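Local coordinates for protein CD180 antigen (Mus musculus, PDB 3T6Q) that may cooperate with MD-1 and TLR4 in the innate immune response of B cells to bacterial lipopolysaccharide, and leads to NF-kappa-B activation, at residues A192-G197 with K220-S225; S118-I123 with L134-N139; S142-P147 with L184-N189. One frame throughout, in Å; residues are numbered along the deposited sequence.

Overall arrangement
All three contacts lie on the same side of the chain's centre, contacts 2 and 3 in the buried core of the horseshoe and contact 1 nearer its surface. Contacts 2 and 3 are apolar meetings of isoleucine with leucine, each setting an outer loop against the end of an inner strand; their centres are 9 Å apart, and they touch where CG2 of I120 packs 4.0 Å from CD of P147. Contact 1, centred 15 Å from contact 3, is only partly buried: an isoleucine rests on a glycine backbone beside a glycosylated turn. Contact 3 joins non-adjacent repeats, and its segment 184-189 leads almost directly to segment 192-197 of contact 1.

Contact 1 of 3, residues A192-G197 with K220-S225; sequences AGIEPG and KGLKNS. With NAG (2-acetamido-2-deoxy-beta-D-glucopyranose), chain S.
I194 and G221 bring the two backbones to 5.0 Å, CA to CA, where the short strand 193-194 passes the last turn of the helix that ends at G221. The isoleucine lies on bare main chain, because G221 puts no side chain between them. With chi1 at -64° CG2 stands anti to the backbone N of I194, and it reaches 3.6 Å from O of G221. CB of I194 sits 3.7 Å from the glycine CA, and CD1 comes over the same atom at 3.9 Å. Farther along, CD1 of I194 makes a looser apolar approach to CD2 of L222, 4.5 Å away. The leucine points away at its root, but its branched end swings back toward the isoleucine.

Past the helix the chain folds into a type II beta turn from L222 to S225. O of L222 takes two donors from S225: the backbone N, and OG at 2.7 Å, which lies in the carbonyl plane on a lone pair. This double grip fixes the turn whose third residue, N224, has a positive phi of 79°. N224 carries the sugar, its ND2 bonded covalently to C1 of the NAG at 1.4 Å, while its OD1 is held by the backbone N of S201. The acetamido methyl of the glycan, C8, leans back to 3.7 Å from O of S225.

The contact belongs to the leucine-rich repeat solenoid. Strand 193-194 runs parallel to strand 167-168, and E195 reaches the backbone N of K170 in helix 170-174. Just after helix 215-221, L222 packs on F199, which I194 also touches, and on I227 and L230 of strand 226-231.

Contact 2 of 3, residues S118-I123 with L134-N139; sequences SSIDFI and LYLGSN
O of L136, just past strand 133-135 of a leucine-rich repeat, is gripped by two side-chain amides: N163 from the following repeat, and N139 of its own, whose ND2 is 2.9 Å away but bent to 137°, so weak. N139 is the asparagine of the repeat consensus. It also bonds backward, ND2 to O of F112 and OD1 to N of T115, tying one coil to the last through their main-chain groups.

The side chain of L136 turns from these bonds into the core, toward the 3-10 segment 120-122 of the preceding repeat. Hydrogen bonds from N of F122 to O of S119 and from N of I123 to O of I120 shape that segment and the residue after it, so that I120 and I123 both meet L136. D121 and F122, in the same segment, meet the chain of another protein, D121 through a hydrogen bond at OD2.

The two methyls of L136 divide the work. CD1 lies 3.9 Å from CG1 of I120, these side chains meeting at about a right angle, while CD2 sits 3.7 Å from CD1 of I123, methyl on methyl.

Contact 3 of 3, residues S142-P147 with L184-N189; sequences SSIKLP and LNLNGN
In the hydrophobic interior of the leucine-rich repeat solenoid, I144 reaches from an outer loop of repeat 5 to two consensus leucines of repeat 7, L184 and L186, stepping past the repeat in between. Its two arms take one leucine each. CG2 lies 3.9 Å from CD2 of L186, and these side chains meet at about a right angle; CD1, at the end of the longer arm, stands 4.3 Å from CD1 of L184. A chi1 of 71° sets CG1 between the backbone N and the carbonyl carbon, which aims the two arms at different partners.

Next to I144, S143 forms an ST turn: its OG accepts from N of K145 at 3.2 Å and 167°, nearly straight, fixing the backbone bend that carries the isoleucine. On the other side N185 makes an Asx turn, N of N187 lying 2.9 Å from OD1 but 36° above the plane of the side-chain carbonyl. ND2 of N185 bonds to D159. The chain then reverses in a type II beta turn from L186 to N189, with G188 at positive phi. N189 bonds back to the previous repeat, ND2 to O of F160 and OD1 to N of I165, as well as weakly to O of L186.

L168 of strand 167-168 touches both I144 and L186, and M173 of helix 170-174 also packs on I144, so the skipped repeat helps enclose the pair. What joins the two segments is apolar: polar turns shape each backbone within its own segment, while methyl packing brings the two together.

Contact 1 of 3, residues A192-G197 with K220-S225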
loop_
_atom_site.group_PDB
_atom_site.type_symbol
_atom_site.label_atom_id
_atom_site.label_comp_id
_atom_site.label_asym_id
_atom_site.label_seq_id
_atom_site.Cartn_x
_atom_site.Cartn_y
_atom_site.Cartn_z
ATOM N N ALA A 192 -14.771 7.889 10.524
ATOM C CA ALA A 192 -15.962 7.362 11.190
ATOM C C ALA A 192 -16.179 7.913 12.595
ATOM O O ALA A 192 -17.278 7.821 13.100
ATOM C CB ALA A 192 -15.967 5.833 11.200
ATOM N N GLY A 193 -15.173 8.538 13.204
ATOM C CA GLY A 193 -15.383 9.148 14.530
ATOM C C GLY A 193 -14.340 10.191 14.823
ATOM O O GLY A 193 -13.226 10.125 14.319
ATOM N N ILE A 194 -14.703 11.162 15.652
ATOM C CA ILE A 194 -13.794 12.190 16.145
ATOM C C ILE A 194 -14.056 12.279 17.667
ATOM O O ILE A 194 -15.210 12.337 18.116
ATOM C CB ILE A 194 -14.065 13.562 15.469
ATOM C CG1 ILE A 194 -13.771 13.465 13.943
ATOM C CG2 ILE A 194 -13.184 14.658 16.092
ATOM C CD1 ILE A 194 -14.084 14.735 13.172
ATOM N N GLU A 195 -12.995 12.221 18.449
ATOM C CA GLU A 195 -13.130 12.204 19.917
ATOM C C GLU A 195 -13.695 13.542 20.367
ATOM O O GLU A 195 -13.156 14.564 19.976
ATOM C CB GLU A 195 -11.779 11.987 20.573
ATOM C CG GLU A 195 -11.912 11.563 22.041
ATOM C CD GLU A 195 -10.593 11.294 22.748
ATOM O OE1 GLU A 195 -10.653 11.020 23.964
ATOM O OE2 GLU A 195 -9.503 11.380 22.138
ATOM N N PRO A 196 -14.807 13.548 21.138
ATOM C CA PRO A 196 -15.334 14.814 21.646
ATOM C C PRO A 196 -14.235 15.603 22.333
ATOM O O PRO A 196 -13.466 15.047 23.112
ATOM C CB PRO A 196 -16.388 14.355 22.667
ATOM C CG PRO A 196 -16.923 13.108 22.044
ATOM C CD PRO A 196 -15.673 12.421 21.524
ATOM N N GLY A 197 -14.113 16.878 22.001
ATOM C CA GLY A 197 -13.095 17.712 22.599
ATOM C C GLY A 197 -11.827 17.820 21.801
ATOM O O GLY A 197 -11.001 18.706 22.079
ATOM N N LYS A 220 -20.207 17.475 13.862
ATOM C CA LYS A 220 -20.194 17.289 15.306
ATOM C C LYS A 220 -18.763 17.259 15.903
ATOM O O LYS A 220 -18.473 17.932 16.906
ATOM C CB LYS A 220 -21.024 16.059 15.678
ATOM C CG LYS A 220 -20.983 15.678 17.156
ATOM C CD LYS A 220 -21.727 14.357 17.347
ATOM C CE LYS A 220 -23.155 14.464 16.814
ATOM N NZ LYS A 220 -23.980 13.288 17.236
ATOM N N GLY A 221 -17.861 16.529 15.254
ATOM C CA GLY A 221 -16.483 16.392 15.711
ATOM C C GLY A 221 -15.699 17.684 15.659
ATOM O O GLY A 221 -14.810 17.894 16.459
ATOM N N LEU A 222 -16.048 18.573 14.735
ATOM C CA LEU A 222 -15.341 19.860 14.590
ATOM C C LEU A 222 -15.827 20.982 15.510
ATOM O O LEU A 222 -15.389 22.146 15.392
ATOM C CB LEU A 222 -15.443 20.361 13.136
ATOM C CG LEU A 222 -14.806 19.484 12.039
ATOM C CD1 LEU A 222 -14.836 20.210 10.694
ATOM C CD2 LEU A 222 -13.385 19.060 12.350
ATOM N N LYS A 223 -16.739 20.659 16.402
ATOM C CA LYS A 223 -17.182 21.609 17.429
ATOM C C LYS A 223 -16.065 22.494 18.006
ATOM O O LYS A 223 -14.983 22.010 18.356
ATOM C CB LYS A 223 -17.889 20.852 18.559
ATOM C CG LYS A 223 -18.422 21.824 19.629
ATOM C CD LYS A 223 -19.197 21.064 20.687
ATOM C CE LYS A 223 -19.728 22.004 21.789
ATOM N NZ LYS A 223 -20.233 21.200 22.933
ATOM N N ASN A 224 -16.325 23.798 18.037
ATOM C CA ASN A 224 -15.425 24.785 18.616
ATOM C C ASN A 224 -14.222 25.203 17.761
ATOM O O ASN A 224 -13.418 26.027 18.186
ATOM C CB ASN A 224 -14.982 24.337 20.031
ATOM C CG ASN A 224 -14.624 25.512 20.914
ATOM O OD1 ASN A 224 -13.509 25.626 21.449
ATOM N ND2 ASN A 224 -15.574 26.410 21.051
ATOM N N SER A 225 -14.073 24.616 16.551
ATOM C CA SER A 225 -12.939 24.946 15.686
ATOM C C SER A 225 -13.176 26.257 14.928
ATOM O O SER A 225 -14.313 26.712 14.811
ATOM C CB SER A 225 -12.649 23.787 14.684
ATOM O OG SER A 225 -13.753 23.623 13.810
HETATM C C1 NAG S . -15.390 27.570 21.860
HETATM C C2 NAG S . -16.063 28.749 21.169
HETATM C C3 NAG S . -16.123 29.959 22.118
HETATM C C4 NAG S . -16.647 29.516 23.491
HETATM C C5 NAG S . -15.743 28.392 24.015
HETATM C C6 NAG S . -15.999 27.969 25.468
HETATM C C7 NAG S . -15.903 28.716 18.741
HETATM C C8 NAG S . -15.122 29.108 17.514
HETATM N N2 NAG S . -15.413 29.098 19.916
HETATM O O3 NAG S . -16.908 30.983 21.543
HETATM O O4 NAG S . -16.673 30.618 24.357
HETATM O O5 NAG S . -15.953 27.293 23.135
HETATM O O6 NAG S . -17.276 27.404 25.490
HETATM O O7 NAG S . -16.923 28.046 18.640
#

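Contact 2 of 3, residues S118-I123 with L134-N139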
loop_
_atom_site.group_PDB
_atom_site.type_symbol
_atom_site.label_atom_id
_atom_site.label_comp_id
_atom_site.label_asym_id
_atom_site.label_seq_id
_atom_site.Cartn_x
_atom_site.Cartn_y
_atom_site.Cartn_z
ATOM N N SER A 118 3.492 2.699 6.631
ATOM C CA SER A 118 2.283 2.604 7.438
ATOM C C SER A 118 2.332 3.535 8.644
ATOM O O SER A 118 1.394 3.590 9.428
ATOM C CB SER A 118 2.069 1.163 7.864
ATOM O OG SER A 118 3.205 0.731 8.579
ATOM N N SER A 119 3.424 4.276 8.771
ATOM C CA SER A 119 3.662 5.086 9.958
ATOM C C SER A 119 4.581 6.237 9.631
ATOM O O SER A 119 5.534 6.053 8.874
ATOM C CB SER A 119 4.364 4.217 11.011
ATOM O OG SER A 119 4.197 4.830 12.259
ATOM N N ILE A 120 4.303 7.413 10.203
ATOM C CA ILE A 120 5.114 8.607 10.001
ATOM C C ILE A 120 6.530 8.380 10.569
ATOM O O ILE A 120 7.516 8.939 10.052
ATOM C CB ILE A 120 4.432 9.882 10.615
ATOM C CG1 ILE A 120 2.997 10.040 10.035
ATOM C CG2 ILE A 120 5.286 11.127 10.338
ATOM C CD1 ILE A 120 1.892 10.617 10.946
ATOM N N ASP A 121 6.645 7.548 11.601
ATOM C CA ASP A 121 7.985 7.265 12.160
ATOM C C ASP A 121 8.919 6.504 11.198
ATOM O O ASP A 121 10.108 6.323 11.488
ATOM C CB ASP A 121 7.921 6.604 13.556
ATOM C CG ASP A 121 7.220 5.247 13.548
ATOM O OD1 ASP A 121 6.472 4.939 14.514
ATOM O OD2 ASP A 121 7.412 4.483 12.582
ATOM N N PHE A 122 8.405 6.080 10.043
ATOM C CA PHE A 122 9.301 5.537 8.988
ATOM C C PHE A 122 10.312 6.611 8.558
ATOM O O PHE A 122 11.377 6.295 8.066
ATOM C CB PHE A 122 8.470 5.104 7.759
ATOM C CG PHE A 122 9.272 4.387 6.702
ATOM C CD1 PHE A 122 9.925 5.094 5.694
ATOM C CD2 PHE A 122 9.382 2.994 6.729
ATOM C CE1 PHE A 122 10.649 4.457 4.716
ATOM C CE2 PHE A 122 10.111 2.350 5.745
ATOM C CZ PHE A 122 10.747 3.070 4.738
ATOM N N ILE A 123 9.926 7.886 8.661
ATOM C CA ILE A 123 10.739 8.971 8.135
ATOM C C ILE A 123 11.424 9.670 9.330
ATOM O O ILE A 123 10.739 10.322 10.142
ATOM C CB ILE A 123 9.896 9.992 7.344
ATOM C CG1 ILE A 123 8.918 9.254 6.383
ATOM C CG2 ILE A 123 10.810 10.941 6.592
ATOM C CD1 ILE A 123 7.852 10.168 5.794
ATOM N N LEU A 134 4.536 18.524 4.427
ATOM C CA LEU A 134 4.816 17.109 4.432
ATOM C C LEU A 134 3.674 16.383 3.699
ATOM O O LEU A 134 2.532 16.407 4.187
ATOM C CB LEU A 134 4.857 16.628 5.885
ATOM C CG LEU A 134 5.806 15.494 6.290
ATOM C CD1 LEU A 134 5.315 14.711 7.496
ATOM C CD2 LEU A 134 6.365 14.597 5.192
ATOM N N TYR A 135 3.976 15.707 2.587
ATOM C CA TYR A 135 2.945 15.004 1.799
ATOM C C TYR A 135 3.114 13.493 2.005
ATOM O O TYR A 135 4.124 12.929 1.638
ATOM C CB TYR A 135 3.116 15.359 0.318
ATOM C CG TYR A 135 2.772 16.811 0.045
ATOM C CD1 TYR A 135 1.518 17.166 -0.500
ATOM C CD2 TYR A 135 3.664 17.820 0.366
ATOM C CE1 TYR A 135 1.194 18.517 -0.752
ATOM C CE2 TYR A 135 3.353 19.165 0.109
ATOM C CZ TYR A 135 2.119 19.500 -0.425
ATOM O OH TYR A 135 1.828 20.848 -0.675
ATOM N N LEU A 136 2.112 12.879 2.598
ATOM C CA LEU A 136 2.156 11.480 3.001
ATOM C C LEU A 136 1.013 10.696 2.329
ATOM O O LEU A 136 0.589 9.678 2.839
ATOM C CB LEU A 136 1.997 11.457 4.502
ATOM C CG LEU A 136 3.136 12.205 5.284
ATOM C CD1 LEU A 136 2.838 12.102 6.776
ATOM C CD2 LEU A 136 4.501 11.596 4.987
ATOM N N GLY A 137 0.500 11.211 1.219
ATOM C CA GLY A 137 -0.709 10.588 0.553
ATOM C C GLY A 137 -0.496 9.168 0.028
ATOM O O GLY A 137 0.647 8.770 -0.257
ATOM N N SER A 138 -1.590 8.415 -0.130
ATOM C CA SER A 138 -1.572 7.113 -0.855
ATOM C C SER A 138 -0.665 6.061 -0.190
ATOM O O SER A 138 -0.081 5.208 -0.868
ATOM C CB SER A 138 -1.190 7.286 -2.328
ATOM O OG SER A 138 -2.026 8.280 -2.922
ATOM N N ASN A 139 -0.664 6.078 1.136
ATOM C CA ASN A 139 0.089 5.146 1.963
ATOM C C ASN A 139 -0.817 4.240 2.781
ATOM O O ASN A 139 -1.986 4.072 2.400
ATOM C CB ASN A 139 1.089 5.938 2.830
ATOM C CG ASN A 139 2.270 6.422 2.013
ATOM O OD1 ASN A 139 2.831 5.661 1.201
ATOM N ND2 ASN A 139 2.635 7.673 2.188
#

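Contact 3 of 3, residues S142-P147 with L184-N189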
loop_
_atom_site.group_PDB
_atom_site.type_symbol
_atom_site.label_atom_id
_atom_site.label_comp_id
_atom_site.label_asym_id
_atom_site.label_seq_id
_atom_site.Cartn_x
_atom_site.Cartn_y
_atom_site.Cartn_z
ATOM N N SER A 142 -2.646 5.214 9.349
ATOM C CA SER A 142 -3.988 5.211 9.936
ATOM C C SER A 142 -4.134 6.179 11.097
ATOM O O SER A 142 -5.146 6.201 11.750
ATOM C CB SER A 142 -4.388 3.819 10.392
ATOM O OG SER A 142 -3.423 3.361 11.324
ATOM N N SER A 143 -3.137 7.008 11.313
ATOM C CA SER A 143 -3.238 8.043 12.325
ATOM C C SER A 143 -2.530 9.287 11.836
ATOM O O SER A 143 -1.497 9.188 11.186
ATOM C CB SER A 143 -2.550 7.564 13.619
ATOM O OG SER A 143 -2.613 8.594 14.590
ATOM N N ILE A 144 -3.051 10.459 12.193
ATOM C CA ILE A 144 -2.362 11.728 11.879
ATOM C C ILE A 144 -1.274 12.130 12.925
ATOM O O ILE A 144 -0.498 13.069 12.693
ATOM C CB ILE A 144 -3.388 12.882 11.662
ATOM C CG1 ILE A 144 -4.041 13.300 12.963
ATOM C CG2 ILE A 144 -4.548 12.420 10.768
ATOM C CD1 ILE A 144 -4.715 14.651 12.874
ATOM N N LYS A 145 -1.212 11.416 14.044
ATOM C CA LYS A 145 -0.347 11.814 15.175
ATOM C C LYS A 145 1.091 11.990 14.725
ATOM O O LYS A 145 1.668 11.115 14.082
ATOM C CB LYS A 145 -0.452 10.828 16.335
ATOM C CG LYS A 145 0.382 11.281 17.547
ATOM C CD LYS A 145 -0.245 10.939 18.893
ATOM C CE LYS A 145 -0.732 9.507 18.980
ATOM N NZ LYS A 145 0.397 8.573 19.225
ATOM N N LEU A 146 1.652 13.154 15.006
ATOM C CA LEU A 146 3.040 13.425 14.677
ATOM C C LEU A 146 3.925 12.803 15.773
ATOM O O LEU A 146 3.505 12.756 16.941
ATOM C CB LEU A 146 3.269 14.925 14.514
ATOM C CG LEU A 146 2.476 15.518 13.337
ATOM C CD1 LEU A 146 2.649 17.022 13.306
ATOM C CD2 LEU A 146 2.919 14.926 11.992
ATOM N N PRO A 147 5.115 12.279 15.391
ATOM C CA PRO A 147 5.968 11.589 16.361
ATOM C C PRO A 147 6.615 12.565 17.362
ATOM O O PRO A 147 6.786 13.742 17.048
ATOM C CB PRO A 147 7.043 10.947 15.466
ATOM C CG PRO A 147 7.207 11.934 14.352
ATOM C CD PRO A 147 5.788 12.397 14.077
ATOM N N LEU A 184 -4.684 20.949 6.653
ATOM C CA LEU A 184 -4.570 19.535 6.924
ATOM C C LEU A 184 -5.492 18.861 5.883
ATOM O O LEU A 184 -6.677 19.158 5.842
ATOM C CB LEU A 184 -5.083 19.288 8.326
ATOM C CG LEU A 184 -4.720 18.085 9.190
ATOM C CD1 LEU A 184 -5.944 17.595 9.969
ATOM C CD2 LEU A 184 -4.009 16.914 8.492
ATOM N N ASN A 185 -4.937 18.045 4.986
ATOM C CA ASN A 185 -5.760 17.406 3.945
ATOM C C ASN A 185 -6.048 15.952 4.303
ATOM O O ASN A 185 -5.122 15.104 4.336
ATOM C CB ASN A 185 -5.060 17.515 2.573
ATOM C CG ASN A 185 -5.931 16.955 1.439
ATOM O OD1 ASN A 185 -7.088 16.580 1.665
ATOM N ND2 ASN A 185 -5.356 16.818 0.251
ATOM N N LEU A 186 -7.313 15.651 4.597
ATOM C CA LEU A 186 -7.758 14.276 4.820
ATOM C C LEU A 186 -8.691 13.731 3.713
ATOM O O LEU A 186 -9.412 12.746 3.927
ATOM C CB LEU A 186 -8.439 14.114 6.180
ATOM C CG LEU A 186 -7.455 14.268 7.339
ATOM C CD1 LEU A 186 -8.168 14.590 8.657
ATOM C CD2 LEU A 186 -6.634 12.973 7.473
ATOM N N ASN A 187 -8.648 14.361 2.541
ATOM C CA ASN A 187 -9.382 13.875 1.351
ATOM C C ASN A 187 -9.152 12.382 1.160
ATOM O O ASN A 187 -8.023 11.946 1.179
ATOM C CB ASN A 187 -8.870 14.635 0.100
ATOM C CG ASN A 187 -9.590 14.232 -1.190
ATOM O OD1 ASN A 187 -10.647 13.605 -1.160
ATOM N ND2 ASN A 187 -9.020 14.606 -2.327
ATOM N N GLY A 188 -10.215 11.596 0.990
ATOM C CA GLY A 188 -10.051 10.175 0.683
ATOM C C GLY A 188 -9.677 9.362 1.916
ATOM O O GLY A 188 -9.059 8.315 1.797
ATOM N N ASN A 189 -10.014 9.863 3.113
ATOM C CA ASN A 189 -9.946 9.050 4.322
ATOM C C ASN A 189 -11.356 8.974 4.910
ATOM O O ASN A 189 -11.987 9.999 5.181
ATOM C CB ASN A 189 -9.027 9.717 5.371
ATOM C CG ASN A 189 -7.544 9.626 4.989
ATOM O OD1 ASN A 189 -6.868 8.658 5.347
ATOM N ND2 ASN A 189 -7.064 10.577 4.215
#